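Local atomic coordinates of type ii site-specific deoxyribonuclease (Klebsiella pneumoniae, PDB entry 6EKR), a protein that probably cleaves double-stranded DNA at a specific recognition sequence, as a type II restriction endonuclease with a PD-(D/E)xK nuclease fold. Residues A[243-254]-A[269-280]. The protein carries 2 engineered substitutions. Residues are numbered along the deposited sequence; the frame is centred on the assembly and turned at random.
Sequences HICVPGTIRLYQ and PERYLERDLTDI
The sulfur of C245 sits over one face of the Y272 ring, SG 3.8 Å from the ring centroid and 16° off its normal, a Cys sulfur-aromatic contact. SG also touches CB of P269. At the far end of the same ring, OH of Y272 accepts a nearly straight hydrogen bond from the backbone N of V246 (2.9 Å, 171°), the N-cap residue of helix 247-257, and CD1 of I250 packs obliquely against CZ and OH. The hydroxyl thus holds the backbone at the helix start, in the short link after strand 240-243. With its CG anti to the backbone N (chi1 -179°) and a bend at chi2, R271 brings its guanidinium to P247, whose CB lies over one face, toward the rim. The same group holds D276 end-on, NH1 to OD1 at 2.8 Å and NH2 to OD2 at 2.6 Å; R251 NH1 adds a long salt bridge to OD2. In this PD-(D/E)xK endonuclease the contact lies beside the central mixed sheet: M263 of strand 262-265, which lies between the two segments in sequence, touches both I250 and Y272. T249 OG1 is hydrogen-bonded to D167 of the second subunit, and Y253 OH, weakly, to Q205 of that subunit. The other branch of I250, CG2, meets L277 CD2 at 3.6 Å. I280 CD1 packs against R251 CA and Q254 CB. NE2 of Q254 donates to the carbonyl O of I280 (3.0 Å), tilted from the carbonyl plane, while its OE1 accepts from L260 N. ND1 of H243 meets P269 obliquely, 3.4 Å from CA, and its NE2 is hydrogen-bonded to Y56 OH.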
# COMPACT_ATOMS: atom_id res chain seq x y z
N HIS A 243 3.22 -7.34 17.26
CA HIS A 243 3.05 -8.21 16.11
C HIS A 243 1.89 -7.59 15.34
O HIS A 243 0.76 -7.59 15.81
CB HIS A 243 2.69 -9.62 16.58
CG HIS A 243 3.86 -10.44 17.04
ND1 HIS A 243 3.81 -11.81 17.16
CD2 HIS A 243 5.12 -10.09 17.41
CE1 HIS A 243 4.97 -12.27 17.58
NE2 HIS A 243 5.79 -11.25 17.74
N ILE A 244 2.18 -7.02 14.17
CA ILE A 244 1.15 -6.31 13.41
C ILE A 244 0.36 -7.27 12.53
O ILE A 244 0.78 -7.61 11.42
CB ILE A 244 1.73 -5.14 12.57
CG1 ILE A 244 2.44 -4.11 13.46
CG2 ILE A 244 0.61 -4.48 11.75
CD1 ILE A 244 1.57 -3.46 14.56
N CYS A 245 -0.80 -7.68 13.03
CA CYS A 245 -1.61 -8.68 12.36
C CYS A 245 -2.99 -8.19 11.97
O CYS A 245 -3.62 -7.39 12.68
CB CYS A 245 -1.74 -9.93 13.22
SG CYS A 245 -0.19 -10.74 13.49
N VAL A 246 -3.47 -8.70 10.85
CA VAL A 246 -4.74 -8.29 10.30
C VAL A 246 -5.55 -9.55 9.92
O VAL A 246 -5.86 -9.78 8.75
CB VAL A 246 -4.52 -7.27 9.12
CG1 VAL A 246 -4.18 -5.90 9.65
CG2 VAL A 246 -3.41 -7.72 8.18
N PRO A 247 -5.92 -10.37 10.93
CA PRO A 247 -6.49 -11.69 10.66
C PRO A 247 -7.81 -11.62 9.89
O PRO A 247 -8.05 -12.46 9.03
CB PRO A 247 -6.72 -12.27 12.06
CG PRO A 247 -6.79 -11.11 12.96
CD PRO A 247 -5.86 -10.10 12.38
N GLY A 248 -8.63 -10.62 10.20
CA GLY A 248 -9.89 -10.39 9.49
C GLY A 248 -9.65 -10.11 8.02
O GLY A 248 -10.34 -10.66 7.15
N THR A 249 -8.66 -9.27 7.74
CA THR A 249 -8.35 -8.87 6.38
C THR A 249 -7.87 -10.04 5.52
O THR A 249 -8.28 -10.18 4.36
CB THR A 249 -7.35 -7.70 6.40
OG1 THR A 249 -8.08 -6.49 6.62
CG2 THR A 249 -6.60 -7.57 5.08
N ILE A 250 -7.04 -10.90 6.09
CA ILE A 250 -6.48 -12.03 5.36
C ILE A 250 -7.55 -13.05 5.05
O ILE A 250 -7.53 -13.68 3.99
CB ILE A 250 -5.30 -12.67 6.12
CG1 ILE A 250 -4.22 -11.62 6.37
CG2 ILE A 250 -4.69 -13.80 5.31
CD1 ILE A 250 -3.15 -12.06 7.33
N ARG A 251 -8.51 -13.20 5.95
CA ARG A 251 -9.64 -14.09 5.73
C ARG A 251 -10.53 -13.57 4.59
O ARG A 251 -10.84 -14.31 3.66
CB ARG A 251 -10.45 -14.27 7.00
CG ARG A 251 -9.74 -15.03 8.12
CD ARG A 251 -10.58 -15.00 9.38
NE ARG A 251 -11.97 -15.34 9.09
CZ ARG A 251 -12.97 -15.23 9.96
NH1 ARG A 251 -12.75 -14.80 11.19
NH2 ARG A 251 -14.20 -15.57 9.59
N LEU A 252 -10.92 -12.30 4.67
CA LEU A 252 -11.61 -11.65 3.56
C LEU A 252 -10.83 -11.85 2.27
O LEU A 252 -11.41 -12.19 1.23
CB LEU A 252 -11.81 -10.16 3.83
CG LEU A 252 -13.12 -9.71 4.50
CD1 LEU A 252 -13.23 -10.22 5.94
CD2 LEU A 252 -13.22 -8.19 4.48
N TYR A 253 -9.52 -11.66 2.32
CA TYR A 253 -8.70 -11.81 1.14
C TYR A 253 -8.68 -13.25 0.61
O TYR A 253 -8.91 -13.46 -0.57
CB TYR A 253 -7.29 -11.27 1.36
CG TYR A 253 -7.19 -9.74 1.42
CD1 TYR A 253 -8.28 -8.93 1.12
CD2 TYR A 253 -5.99 -9.13 1.75
CE1 TYR A 253 -8.18 -7.54 1.18
CE2 TYR A 253 -5.87 -7.75 1.81
CZ TYR A 253 -6.96 -6.96 1.52
OH TYR A 253 -6.82 -5.59 1.58
N GLN A 254 -8.44 -14.22 1.48
CA GLN A 254 -8.46 -15.65 1.09
C GLN A 254 -9.78 -16.10 0.49
O GLN A 254 -9.81 -16.85 -0.49
CB GLN A 254 -8.17 -16.56 2.28
CG GLN A 254 -6.75 -17.02 2.39
CD GLN A 254 -6.30 -17.77 1.17
OE1 GLN A 254 -5.74 -17.18 0.25
NE2 GLN A 254 -6.54 -19.06 1.16
N PRO A 269 3.91 -14.87 13.73
CA PRO A 269 3.20 -14.20 14.81
C PRO A 269 2.20 -15.14 15.43
O PRO A 269 1.49 -15.86 14.71
CB PRO A 269 2.50 -13.02 14.12
CG PRO A 269 2.48 -13.35 12.68
CD PRO A 269 3.63 -14.27 12.40
N GLU A 270 2.18 -15.16 16.75
CA GLU A 270 1.30 -16.01 17.54
C GLU A 270 -0.16 -15.94 17.10
O GLU A 270 -0.84 -16.97 17.08
CB GLU A 270 1.45 -15.64 19.00
CG GLU A 270 0.44 -16.25 19.94
CD GLU A 270 0.57 -15.67 21.32
OE1 GLU A 270 1.24 -16.30 22.18
OE2 GLU A 270 0.03 -14.56 21.54
N ARG A 271 -0.65 -14.74 16.75
CA ARG A 271 -2.03 -14.58 16.28
C ARG A 271 -2.33 -15.40 15.03
O ARG A 271 -3.43 -15.93 14.89
CB ARG A 271 -2.35 -13.10 16.02
CG ARG A 271 -3.79 -12.81 15.55
CD ARG A 271 -4.85 -13.31 16.53
NE ARG A 271 -6.21 -13.23 16.00
CZ ARG A 271 -6.80 -14.19 15.28
NH1 ARG A 271 -6.16 -15.31 14.99
NH2 ARG A 271 -8.04 -14.03 14.85
N TYR A 272 -1.37 -15.52 14.12
CA TYR A 272 -1.59 -16.24 12.88
C TYR A 272 -1.55 -17.77 13.04
O TYR A 272 -1.72 -18.51 12.06
CB TYR A 272 -0.62 -15.78 11.77
CG TYR A 272 -0.89 -14.39 11.19
CD1 TYR A 272 -2.07 -13.71 11.48
CD2 TYR A 272 0.02 -13.78 10.34
CE1 TYR A 272 -2.32 -12.44 10.95
CE2 TYR A 272 -0.22 -12.51 9.80
CZ TYR A 272 -1.40 -11.85 10.11
OH TYR A 272 -1.67 -10.60 9.58
N LEU A 273 -1.35 -18.26 14.27
CA LEU A 273 -1.31 -19.71 14.50
C LEU A 273 -2.68 -20.34 14.81
O LEU A 273 -2.79 -21.54 15.04
CB LEU A 273 -0.28 -20.05 15.59
CG LEU A 273 1.16 -20.12 15.05
CD1 LEU A 273 2.12 -20.63 16.11
CD2 LEU A 273 1.24 -20.98 13.78
N GLU A 274 -3.72 -19.50 14.79
CA GLU A 274 -5.07 -19.88 15.18
C GLU A 274 -5.86 -20.44 14.01
O GLU A 274 -5.59 -20.12 12.84
CB GLU A 274 -5.79 -18.65 15.73
CG GLU A 274 -5.08 -17.95 16.88
CD GLU A 274 -5.24 -18.66 18.20
OE1 GLU A 274 -6.13 -19.53 18.32
OE2 GLU A 274 -4.48 -18.36 19.14
N ARG A 275 -6.87 -21.26 14.33
CA ARG A 275 -7.73 -21.92 13.34
C ARG A 275 -8.50 -20.97 12.41
O ARG A 275 -8.76 -21.33 11.26
CB ARG A 275 -8.70 -22.89 14.02
CG ARG A 275 -8.21 -24.34 14.20
CD ARG A 275 -7.32 -24.48 15.43
NE ARG A 275 -7.27 -25.86 15.93
CZ ARG A 275 -6.67 -26.23 17.06
NH1 ARG A 275 -6.06 -25.34 17.84
NH2 ARG A 275 -6.69 -27.51 17.42
N ASP A 276 -8.86 -19.78 12.89
CA ASP A 276 -9.58 -18.81 12.04
C ASP A 276 -8.81 -18.45 10.77
O ASP A 276 -9.42 -18.09 9.77
CB ASP A 276 -10.05 -17.57 12.82
CG ASP A 276 -8.94 -16.54 13.09
OD1 ASP A 276 -7.81 -16.92 13.47
OD2 ASP A 276 -9.22 -15.32 12.95
N LEU A 277 -7.49 -18.56 10.82
CA LEU A 277 -6.63 -18.44 9.64
C LEU A 277 -6.19 -19.78 9.07
O LEU A 277 -6.30 -20.01 7.86
CB LEU A 277 -5.38 -17.63 9.97
CG LEU A 277 -5.44 -16.17 9.56
CD1 LEU A 277 -4.31 -15.45 10.21
CD2 LEU A 277 -5.35 -16.03 8.05
N THR A 278 -5.68 -20.64 9.94
CA THR A 278 -5.09 -21.90 9.51
C THR A 278 -6.10 -22.87 8.90
O THR A 278 -5.71 -23.84 8.26
CB THR A 278 -4.28 -22.58 10.64
OG1 THR A 278 -5.15 -23.22 11.58
CG2 THR A 278 -3.39 -21.55 11.36
N ASP A 279 -7.40 -22.62 9.11
CA ASP A 279 -8.46 -23.43 8.50
C ASP A 279 -8.53 -23.16 7.02
O ASP A 279 -8.78 -24.05 6.23
CB ASP A 279 -9.84 -23.12 9.10
CG ASP A 279 -10.07 -23.80 10.45
OD1 ASP A 279 -9.35 -24.75 10.80
OD2 ASP A 279 -11.00 -23.36 11.16
N ILE A 280 -8.31 -21.91 6.64
CA ILE A 280 -8.51 -21.49 5.26
C ILE A 280 -7.21 -21.18 4.49
O ILE A 280 -7.24 -21.09 3.27
CB ILE A 280 -9.48 -20.29 5.17
CG1 ILE A 280 -8.89 -19.06 5.86
CG2 ILE A 280 -10.84 -20.67 5.77
CD1 ILE A 280 -9.58 -17.76 5.46